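Local atomic coordinates of putative lipase/esterase (Lactobacillus plantarum WCFS1, PDB entry 3BXP), a protein that probably hydrolyses carboxylic esters, as a putative carboxylesterase of the alpha/beta-hydrolase fold whose natural substrate is not established. Residues T8-A12 with A13-Q17; V82-W85 with A86-L90; T93-W96 with I97-A101; Y139-D142 with H143-G146. All blocks are in the same frame, centred on the assembly; numbering follows the deposited sequence.

Contact 1 (T8-A12 with A13-Q17)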
loop_
_atom_site.group_PDB
_atom_site.type_symbol
_atom_site.label_atom_id
_atom_site.label_comp_id
_atom_site.label_asym_id
_atom_site.label_seq_id
_atom_site.Cartn_x
_atom_site.Cartn_y
_atom_site.Cartn_z
ATOM N N THR B 8 -6.357 6.433 -35.958
ATOM C CA THR B 8 -7.476 7.202 -35.442
ATOM C C THR B 8 -8.681 6.285 -35.567
ATOM O O THR B 8 -9.056 5.846 -36.694
ATOM C CB THR B 8 -7.738 8.525 -36.255
ATOM O OG1 THR B 8 -6.561 9.340 -36.222
ATOM C CG2 THR B 8 -8.921 9.359 -35.717
ATOM N N LEU B 9 -9.257 5.971 -34.416
ATOM C CA LEU B 9 -10.425 5.097 -34.338
ATOM C C LEU B 9 -11.602 5.958 -34.050
ATOM O O LEU B 9 -11.480 7.098 -33.709
ATOM C CB LEU B 9 -10.267 4.049 -33.224
ATOM C CG LEU B 9 -9.118 3.026 -33.359
ATOM C CD1 LEU B 9 -9.168 2.023 -32.229
ATOM C CD2 LEU B 9 -9.157 2.359 -34.717
ATOM N N ASN B 10 -12.773 5.374 -34.155
ATOM C CA ASN B 10 -14.024 6.117 -33.964
ATOM C C ASN B 10 -15.082 5.203 -33.414
ATOM O O ASN B 10 -15.251 4.053 -33.866
ATOM C CB ASN B 10 -14.484 6.751 -35.272
ATOM C CG ASN B 10 -15.640 7.763 -35.086
ATOM O OD1 ASN B 10 -16.072 8.046 -33.973
ATOM N ND2 ASN B 10 -16.100 8.344 -36.193
ATOM N N THR B 11 -15.757 5.700 -32.397
ATOM C CA THR B 11 -16.908 5.036 -31.843
ATOM C C THR B 11 -17.769 6.130 -31.249
ATOM O O THR B 11 -17.256 7.154 -30.785
ATOM C CB THR B 11 -16.512 3.967 -30.762
ATOM O OG1 THR B 11 -17.592 3.059 -30.553
ATOM C CG2 THR B 11 -16.110 4.612 -29.405
ATOM N N ALA B 12 -19.072 5.912 -31.251
ATOM C CA ALA B 12 -20.011 6.842 -30.609
ATOM C C ALA B 12 -19.834 8.261 -31.143
ATOM O O ALA B 12 -20.190 9.226 -30.473
ATOM C CB ALA B 12 -19.852 6.804 -29.093
ATOM N N ALA B 13 -19.318 8.362 -32.368
ATOM C CA ALA B 13 -19.141 9.639 -33.060
ATOM C C ALA B 13 -18.168 10.513 -32.307
ATOM O O ALA B 13 -18.206 11.733 -32.403
ATOM C CB ALA B 13 -20.498 10.390 -33.251
ATOM N N HIS B 14 -17.276 9.890 -31.555
ATOM C CA HIS B 14 -16.209 10.637 -30.851
ATOM C C HIS B 14 -14.890 9.973 -31.180
ATOM O O HIS B 14 -14.444 9.049 -30.477
ATOM C CB HIS B 14 -16.429 10.614 -29.340
ATOM C CG HIS B 14 -17.504 11.562 -28.877
ATOM N ND1 HIS B 14 -18.836 11.321 -29.081
ATOM C CD2 HIS B 14 -17.421 12.734 -28.213
ATOM C CE1 HIS B 14 -19.544 12.338 -28.613
ATOM N NE2 HIS B 14 -18.708 13.199 -28.044
ATOM N N PRO B 15 -14.251 10.417 -32.272
ATOM C CA PRO B 15 -12.972 9.847 -32.704
ATOM C C PRO B 15 -11.894 10.055 -31.688
ATOM O O PRO B 15 -11.982 10.987 -30.883
ATOM C CB PRO B 15 -12.642 10.654 -33.956
ATOM C CG PRO B 15 -13.948 11.106 -34.447
ATOM C CD PRO B 15 -14.761 11.405 -33.245
ATOM N N PHE B 16 -10.894 9.184 -31.710
ATOM C CA PHE B 16 -9.807 9.218 -30.741
ATOM C C PHE B 16 -8.576 8.565 -31.305
ATOM O O PHE B 16 -8.666 7.686 -32.172
ATOM C CB PHE B 16 -10.177 8.511 -29.443
ATOM C CG PHE B 16 -10.541 7.059 -29.616
ATOM C CD1 PHE B 16 -11.790 6.702 -30.103
ATOM C CD2 PHE B 16 -9.643 6.044 -29.265
ATOM C CE1 PHE B 16 -12.136 5.385 -30.266
ATOM C CE2 PHE B 16 -10.008 4.718 -29.438
ATOM C CZ PHE B 16 -11.236 4.384 -29.914
ATOM N N GLN B 17 -7.422 8.987 -30.815
ATOM C CA GLN B 17 -6.167 8.456 -31.309
ATOM C C GLN B 17 -5.475 7.490 -30.375
ATOM O O GLN B 17 -5.363 7.680 -29.161
ATOM C CB GLN B 17 -5.233 9.576 -31.705
ATOM C CG GLN B 17 -5.715 10.265 -32.983
ATOM C CD GLN B 17 -4.935 11.502 -33.266
ATOM O OE1 GLN B 17 -4.442 12.144 -32.344
ATOM N NE2 GLN B 17 -4.813 11.857 -34.546
HETATM O O HOH W 1 -19.130 6.742 -34.545
#
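L9 lies over one face of the F16 ring. L9 CB sits 3.9 Å from the centroid of the F16 ring, 28° off the normal, a CH-pi contact, and L9 CD1 rests near the same end of the ring. The edge of F16 meets the carbonyl O of H14 in plane. The methyl group CG2 of T11 comes at the ring obliquely. F16 CG stands between its own backbone N and carbonyl carbon (chi1 59°), which turns the ring across the strand pair onto L9 CB. The H14 ring uses its edge: ND1 donates to A12 O at 2.9 Å, with the oxygen in the ring plane and the bond nearly straight at 168°. W85 stacks on this imidazole. Further along, N10 and P15 run side by side, and N10 CG is 3.8 Å from P15 CG. A water bound to A13 N makes a weak bond to N10 OD1. Two backbone bonds pair L9 with F16: L9 N to F16 O and F16 N to L9 O, both 2.9 Å. H14 N reaches back to T11 O at 2.8 Å and closes a type I' turn from T11 to H14. This is the tip of a beta hairpin, joining strand 2-9, outermost in this chain's sheet, to strand 16-23.

Contact 2 (V82-W85 with A86-L90)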
loop_
_atom_site.group_PDB
_atom_site.type_symbol
_atom_site.label_atom_id
_atom_site.label_comp_id
_atom_site.label_asym_id
_atom_site.label_seq_id
_atom_site.Cartn_x
_atom_site.Cartn_y
_atom_site.Cartn_z
ATOM N N VAL B 82 -16.093 14.246 -20.838
ATOM C CA VAL B 82 -15.261 13.073 -20.980
ATOM C C VAL B 82 -16.124 11.830 -21.115
ATOM O O VAL B 82 -15.783 10.916 -21.821
ATOM C CB VAL B 82 -14.322 12.918 -19.730
ATOM C CG1 VAL B 82 -13.583 11.579 -19.737
ATOM C CG2 VAL B 82 -13.361 14.089 -19.658
ATOM N N TYR B 83 -17.217 11.776 -20.382
ATOM C CA TYR B 83 -18.029 10.597 -20.356
ATOM C C TYR B 83 -19.382 10.915 -21.012
ATOM O O TYR B 83 -19.756 12.084 -21.035
ATOM C CB TYR B 83 -18.216 10.161 -18.881
ATOM C CG TYR B 83 -16.949 9.730 -18.157
ATOM C CD1 TYR B 83 -16.343 8.525 -18.468
ATOM C CD2 TYR B 83 -16.334 10.516 -17.177
ATOM C CE1 TYR B 83 -15.189 8.068 -17.834
ATOM C CE2 TYR B 83 -15.137 10.085 -16.544
ATOM C CZ TYR B 83 -14.586 8.870 -16.871
ATOM O OH TYR B 83 -13.454 8.450 -16.266
ATOM N N PRO B 84 -20.109 9.889 -21.518
ATOM C CA PRO B 84 -19.679 8.499 -21.363
ATOM C C PRO B 84 -18.613 8.090 -22.356
ATOM O O PRO B 84 -18.143 6.957 -22.373
ATOM C CB PRO B 84 -20.958 7.721 -21.620
ATOM C CG PRO B 84 -21.648 8.521 -22.635
ATOM C CD PRO B 84 -21.377 9.979 -22.271
ATOM N N TRP B 85 -18.191 9.042 -23.155
ATOM C CA TRP B 85 -17.364 8.731 -24.337
ATOM C C TRP B 85 -16.085 7.956 -24.053
ATOM O O TRP B 85 -15.779 7.019 -24.794
ATOM C CB TRP B 85 -17.032 9.986 -25.151
ATOM C CG TRP B 85 -18.189 10.965 -25.143
ATOM C CD1 TRP B 85 -18.210 12.198 -24.542
ATOM C CD2 TRP B 85 -19.500 10.761 -25.670
ATOM N NE1 TRP B 85 -19.448 12.753 -24.653
ATOM C CE2 TRP B 85 -20.246 11.904 -25.370
ATOM C CE3 TRP B 85 -20.108 9.721 -26.394
ATOM C CZ2 TRP B 85 -21.582 12.041 -25.734
ATOM C CZ3 TRP B 85 -21.434 9.867 -26.783
ATOM C CH2 TRP B 85 -22.146 11.026 -26.473
ATOM N N ALA B 86 -15.330 8.337 -23.024
ATOM C CA ALA B 86 -14.055 7.667 -22.749
ATOM C C ALA B 86 -14.230 6.166 -22.495
ATOM O O ALA B 86 -13.362 5.401 -22.873
ATOM C CB ALA B 86 -13.299 8.333 -21.570
ATOM N N LEU B 87 -15.300 5.784 -21.821
ATOM C CA LEU B 87 -15.617 4.371 -21.514
ATOM C C LEU B 87 -15.868 3.557 -22.808
ATOM O O LEU B 87 -15.329 2.463 -22.990
ATOM C CB LEU B 87 -16.835 4.267 -20.584
ATOM C CG LEU B 87 -16.726 4.874 -19.209
ATOM C CD1 LEU B 87 -18.092 4.844 -18.536
ATOM C CD2 LEU B 87 -15.677 4.150 -18.363
ATOM N N GLN B 88 -16.620 4.160 -23.727
ATOM C CA GLN B 88 -16.931 3.569 -25.052
ATOM C C GLN B 88 -15.652 3.422 -25.878
ATOM O O GLN B 88 -15.403 2.380 -26.485
ATOM C CB GLN B 88 -18.030 4.391 -25.752
ATOM C CG GLN B 88 -19.344 4.326 -24.976
ATOM C CD GLN B 88 -20.407 5.386 -25.281
ATOM O OE1 GLN B 88 -20.159 6.439 -25.846
ATOM N NE2 GLN B 88 -21.611 5.113 -24.810
ATOM N N GLN B 89 -14.791 4.441 -25.823
ATOM C CA GLN B 89 -13.502 4.412 -26.546
ATOM C C GLN B 89 -12.548 3.351 -26.009
ATOM O O GLN B 89 -11.852 2.700 -26.762
ATOM C CB GLN B 89 -12.833 5.776 -26.464
ATOM C CG GLN B 89 -13.582 6.896 -27.152
ATOM C CD GLN B 89 -13.049 8.298 -26.831
ATOM O OE1 GLN B 89 -12.435 8.566 -25.772
ATOM N NE2 GLN B 89 -13.306 9.226 -27.765
ATOM N N LEU B 90 -12.539 3.184 -24.701
ATOM C CA LEU B 90 -11.698 2.169 -24.085
ATOM C C LEU B 90 -12.274 0.788 -24.502
ATOM O O LEU B 90 -11.541 -0.102 -24.883
ATOM C CB LEU B 90 -11.667 2.343 -22.585
ATOM C CG LEU B 90 -10.875 1.351 -21.733
ATOM C CD1 LEU B 90 -9.501 0.965 -22.352
ATOM C CD2 LEU B 90 -10.713 1.898 -20.305
#
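The backbone O of V82 accepts A86 N at 2.9 Å. W85 O takes Q89 N at the same length one turn further on. Between them P84 O receives two weak bonds, from L87 N at 3.1 Å and from Q88 N at 3.5 Å. These bonds start helix 85-99, which is entered through a cis peptide bond before P84. The helix follows strand 67-72 and its loop and packs on the central sheet of the alpha/beta-hydrolase fold. Side chains fill in round this first turn. V82 CG1 lies 3.7 Å from A86 CB and also covers the centre of one face of the Y83 ring. L87 meets Y83 at the ring edge, with L87 CG 3.7 Å from Y83 CD1. The hydroxyl of Y83 bonds to H121, near a probable nucleophile elbow. P84 CD lies over one face of the W85 indole. Q88 runs alongside both P84 and W85, and its extended chain (chi2 162°) carries the amide out to the indole. Its OE1 comes within 3.3 Å of W85 CE3, with amide and indole planes 61° apart. This buried OE1 has no hydrogen-bond partner in the model, whereas Q88 NE2 is held by Y139 O. W85 NE1 bonds to a sulfonate oxygen of a bound HEPES molecule, probably from the crystallisation liquor.

Contact 3 (T93-W96 with I97-A101)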
loop_
_atom_site.group_PDB
_atom_site.type_symbol
_atom_site.label_atom_id
_atom_site.label_comp_id
_atom_site.label_asym_id
_atom_site.label_seq_id
_atom_site.Cartn_x
_atom_site.Cartn_y
_atom_site.Cartn_z
ATOM N N THR B 93 -11.342 0.185 -28.040
ATOM C CA THR B 93 -9.892 -0.073 -28.177
ATOM C C THR B 93 -9.599 -1.545 -27.845
ATOM O O THR B 93 -8.756 -2.227 -28.500
ATOM C CB THR B 93 -9.062 0.896 -27.279
ATOM O OG1 THR B 93 -9.376 2.255 -27.597
ATOM C CG2 THR B 93 -7.563 0.665 -27.446
ATOM N N ILE B 94 -10.233 -2.014 -26.792
ATOM C CA ILE B 94 -10.152 -3.420 -26.449
ATOM C C ILE B 94 -10.674 -4.266 -27.640
ATOM O O ILE B 94 -10.029 -5.241 -28.078
ATOM C CB ILE B 94 -10.933 -3.756 -25.165
ATOM C CG1 ILE B 94 -10.239 -3.129 -23.917
ATOM C CG2 ILE B 94 -11.047 -5.259 -25.021
ATOM C CD1 ILE B 94 -11.136 -3.080 -22.644
ATOM N N ASP B 95 -11.816 -3.884 -28.184
ATOM C CA ASP B 95 -12.341 -4.573 -29.375
ATOM C C ASP B 95 -11.352 -4.543 -30.535
ATOM O O ASP B 95 -10.990 -5.558 -31.129
ATOM C CB ASP B 95 -13.645 -3.903 -29.770
ATOM C CG ASP B 95 -14.374 -4.615 -30.883
ATOM O OD1 ASP B 95 -13.840 -4.610 -31.976
ATOM O OD2 ASP B 95 -15.493 -5.106 -30.692
ATOM N N TRP B 96 -10.817 -3.360 -30.808
ATOM C CA TRP B 96 -9.835 -3.255 -31.893
ATOM C C TRP B 96 -8.631 -4.197 -31.684
ATOM O O TRP B 96 -8.194 -4.920 -32.587
ATOM C CB TRP B 96 -9.399 -1.800 -32.075
ATOM C CG TRP B 96 -8.440 -1.633 -33.197
ATOM C CD1 TRP B 96 -8.728 -1.570 -34.549
ATOM C CD2 TRP B 96 -7.010 -1.501 -33.085
ATOM N NE1 TRP B 96 -7.554 -1.403 -35.261
ATOM C CE2 TRP B 96 -6.498 -1.366 -34.389
ATOM C CE3 TRP B 96 -6.115 -1.471 -31.995
ATOM C CZ2 TRP B 96 -5.121 -1.205 -34.636
ATOM C CZ3 TRP B 96 -4.752 -1.326 -32.253
ATOM C CH2 TRP B 96 -4.281 -1.192 -33.564
ATOM N N ILE B 97 -8.137 -4.254 -30.452
ATOM C CA ILE B 97 -7.014 -5.137 -30.125
ATOM C C ILE B 97 -7.388 -6.574 -30.471
ATOM O O ILE B 97 -6.564 -7.290 -31.020
ATOM C CB ILE B 97 -6.598 -4.989 -28.643
ATOM C CG1 ILE B 97 -5.839 -3.648 -28.446
ATOM C CG2 ILE B 97 -5.778 -6.190 -28.174
ATOM C CD1 ILE B 97 -5.752 -3.145 -27.036
ATOM N N THR B 98 -8.607 -6.995 -30.138
ATOM C CA THR B 98 -9.009 -8.362 -30.448
ATOM C C THR B 98 -8.964 -8.623 -31.951
ATOM O O THR B 98 -8.606 -9.705 -32.389
ATOM C CB THR B 98 -10.394 -8.803 -29.865
ATOM O OG1 THR B 98 -11.485 -8.111 -30.481
ATOM C CG2 THR B 98 -10.435 -8.627 -28.375
ATOM N N THR B 99 -9.313 -7.626 -32.754
ATOM C CA THR B 99 -9.353 -7.812 -34.161
ATOM C C THR B 99 -7.912 -7.954 -34.666
ATOM O O THR B 99 -7.719 -8.461 -35.760
ATOM C CB THR B 99 -10.095 -6.672 -34.944
ATOM O OG1 THR B 99 -9.325 -5.478 -34.903
ATOM C CG2 THR B 99 -11.523 -6.416 -34.392
ATOM N N GLN B 100 -6.921 -7.461 -33.885
ATOM C CA GLN B 100 -5.492 -7.530 -34.278
ATOM C C GLN B 100 -4.744 -8.690 -33.679
ATOM O O GLN B 100 -3.504 -8.768 -33.797
ATOM C CB GLN B 100 -4.786 -6.249 -33.818
ATOM C CG GLN B 100 -5.424 -5.031 -34.368
ATOM C CD GLN B 100 -5.301 -4.966 -35.876
ATOM O OE1 GLN B 100 -4.207 -5.128 -36.419
ATOM N NE2 GLN B 100 -6.416 -4.765 -36.559
ATOM N N ALA B 101 -5.459 -9.544 -32.966
ATOM C CA ALA B 101 -4.818 -10.544 -32.120
ATOM C C ALA B 101 -4.000 -11.535 -32.933
ATOM O O ALA B 101 -2.908 -11.944 -32.485
ATOM C CB ALA B 101 -5.807 -11.259 -31.202
#
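Q100 CG sits over one face of the W96 indole, 3.8 Å from the centroid of the six-membered ring and only 13° off its normal. The Q100 chain bends at chi2 (-65°), and this lays its amide nearly parallel to the indole, the planes 15° apart. Next to this CH-pi contact, T99 OG1 donates to W96 O at 2.6 Å. T98 OG1 does the same to D95 O at 2.7 Å. Both hydroxyls stand between their own backbone N and carbonyl carbon, and each reaches a lone pair in the plane of the carbonyl one turn back. D95 O is therefore gripped twice, since T99 N also bonds to it at 3.1 Å. This is the C-terminal end of helix 85-99. T98 N to I94 O and I97 N to T93 O keep the regular alpha-helical pattern, but the bonds from T99 N and Q100 N to W96 O are weak. Further out, I97 CG1 comes 4.2 Å from W96 CE3, and I97 also packs on I37 and I39 of strand 35-41. W96 rests on I18 and A20 of strand 16-23. D95 OD2 is held by Q145 N, and T93 OG1 by Q89 O.

Contact 4 (Y139-D142 with H143-G146)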
loop_
_atom_site.group_PDB
_atom_site.type_symbol
_atom_site.label_atom_id
_atom_site.label_comp_id
_atom_site.label_asym_id
_atom_site.label_seq_id
_atom_site.Cartn_x
_atom_site.Cartn_y
_atom_site.Cartn_z
ATOM N N TYR B 139 -24.228 1.865 -20.728
ATOM C CA TYR B 139 -23.140 2.699 -21.300
ATOM C C TYR B 139 -22.698 2.130 -22.645
ATOM O O TYR B 139 -21.656 2.499 -23.220
ATOM C CB TYR B 139 -21.966 2.830 -20.307
ATOM C CG TYR B 139 -22.355 3.695 -19.119
ATOM C CD1 TYR B 139 -22.565 5.071 -19.259
ATOM C CD2 TYR B 139 -22.506 3.151 -17.887
ATOM C CE1 TYR B 139 -22.944 5.853 -18.192
ATOM C CE2 TYR B 139 -22.872 3.914 -16.802
ATOM C CZ TYR B 139 -23.103 5.269 -16.956
ATOM O OH TYR B 139 -23.464 6.047 -15.869
ATOM N N HIS B 140 -23.534 1.221 -23.136
ATOM C CA HIS B 140 -23.425 0.717 -24.484
ATOM C C HIS B 140 -22.124 -0.009 -24.737
ATOM O O HIS B 140 -21.570 0.157 -25.814
ATOM C CB HIS B 140 -23.560 1.892 -25.464
ATOM C CG HIS B 140 -24.818 2.695 -25.269
ATOM N ND1 HIS B 140 -26.021 2.353 -25.853
ATOM C CD2 HIS B 140 -25.062 3.802 -24.527
ATOM C CE1 HIS B 140 -26.947 3.224 -25.489
ATOM N NE2 HIS B 140 -26.393 4.113 -24.684
ATOM N N LEU B 141 -21.644 -0.791 -23.763
ATOM C CA LEU B 141 -20.338 -1.464 -23.830
ATOM C C LEU B 141 -20.497 -2.889 -24.334
ATOM O O LEU B 141 -19.521 -3.634 -24.543
ATOM C CB LEU B 141 -19.617 -1.509 -22.472
ATOM C CG LEU B 141 -19.211 -0.214 -21.776
ATOM C CD1 LEU B 141 -18.331 -0.475 -20.522
ATOM C CD2 LEU B 141 -18.587 0.766 -22.775
ATOM N N ASP B 142 -21.743 -3.295 -24.494
ATOM C CA ASP B 142 -22.038 -4.659 -24.914
ATOM C C ASP B 142 -22.034 -4.751 -26.443
ATOM O O ASP B 142 -22.342 -5.786 -27.020
ATOM C CB ASP B 142 -23.359 -5.147 -24.298
ATOM C CG ASP B 142 -24.526 -4.199 -24.551
ATOM O OD1 ASP B 142 -24.407 -3.284 -25.394
ATOM O OD2 ASP B 142 -25.579 -4.391 -23.903
ATOM N N HIS B 143 -21.659 -3.655 -27.087
ATOM C CA HIS B 143 -21.460 -3.636 -28.514
ATOM C C HIS B 143 -20.014 -4.052 -28.865
ATOM O O HIS B 143 -19.670 -4.300 -30.018
ATOM C CB HIS B 143 -21.819 -2.239 -29.030
ATOM C CG HIS B 143 -23.261 -1.887 -28.790
ATOM N ND1 HIS B 143 -23.892 -2.120 -27.579
ATOM C CD2 HIS B 143 -24.207 -1.370 -29.611
ATOM C CE1 HIS B 143 -25.155 -1.743 -27.663
ATOM N NE2 HIS B 143 -25.369 -1.276 -28.882
ATOM N N TYR B 144 -19.168 -4.160 -27.850
ATOM C CA TYR B 144 -17.753 -4.393 -28.100
ATOM C C TYR B 144 -17.314 -5.751 -27.596
ATOM O O TYR B 144 -17.767 -6.216 -26.589
ATOM C CB TYR B 144 -16.893 -3.344 -27.367
ATOM C CG TYR B 144 -17.291 -1.931 -27.663
ATOM C CD1 TYR B 144 -17.119 -1.400 -28.914
ATOM C CD2 TYR B 144 -17.811 -1.131 -26.665
ATOM C CE1 TYR B 144 -17.483 -0.096 -29.187
ATOM C CE2 TYR B 144 -18.151 0.157 -26.905
ATOM C CZ TYR B 144 -18.002 0.678 -28.175
ATOM O OH TYR B 144 -18.389 1.984 -28.409
ATOM N N GLN B 145 -16.371 -6.332 -28.323
ATOM C CA GLN B 145 -15.669 -7.561 -27.940
ATOM C C GLN B 145 -14.480 -7.314 -27.056
ATOM O O GLN B 145 -13.820 -6.266 -27.124
ATOM C CB GLN B 145 -15.190 -8.288 -29.208
ATOM C CG GLN B 145 -16.284 -8.880 -30.033
ATOM C CD GLN B 145 -17.001 -9.980 -29.337
ATOM O OE1 GLN B 145 -16.390 -10.913 -28.939
ATOM N NE2 GLN B 145 -18.294 -9.864 -29.170
ATOM N N GLY B 146 -14.177 -8.317 -26.243
ATOM C CA GLY B 146 -12.936 -8.420 -25.511
ATOM C C GLY B 146 -13.164 -7.932 -24.111
ATOM O O GLY B 146 -14.096 -7.150 -23.852
HETATM O O HOH W 2 -20.875 2.370 -27.291
#
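H143 and D142 lie side by side, and the carboxylate meets the imidazole at its edge. D142 OD1 lies 2.5 Å from H143 ND1, in the ring plane, but this weak, bent contact is doubtful: it is very short, and D142 has a second conformer. The two flat groups are turned 30° from each other. In this conformer D142 CG stands between its own backbone N and carbonyl carbon (chi1 53°), which swings the carboxylate toward H143, and OD2 bonds to T137 OG1. Y144 is the third main partner. Its ring comes obliquely past the backbone of H140 and L141, with Y144 CE2 3.6 Å from H140 O and 4.2 Å from L141 CD2. A water donates to H140 O at 2.7 Å and lies 2.8 Å from Y144 OH, bridging the two. The hydroxyl of Y144 also bonds to T11 OG1 of hairpin 8-17. Y144 N makes a weak bond of 3.4 Å to L141 O, across a type I turn from L141 to Y144. H140, with positive phi, is the C-prime residue of a Schellman motif that ends helix 133-138. The loop then heads for strand 150-154. L141 packs on Y126 and V129 of helix 118-129, while Y144 lies against Q88 and A92 of helix 85-99.

Each contact is made within one continuous stretch, and the four follow one another in series along the chain; none nests in or crosses another. Contact 1 closes the hairpin between strands 2-9 and 16-23. Contact 2 opens helix 85-99 and contact 3 ends it. Contact 4 is a turn in the loop between helix 133-138 and strand 150-154. Helix 85-99 is touched by both the hairpin and the loop. H14 and F16 of the hairpin lie on Q89 of contact 2, and L9 reaches W96 of contact 3. From the loop of contact 4, Y139 holds Q88 and Q145 holds D95. T11 and Y144 probably join hairpin and loop directly through their hydroxyls.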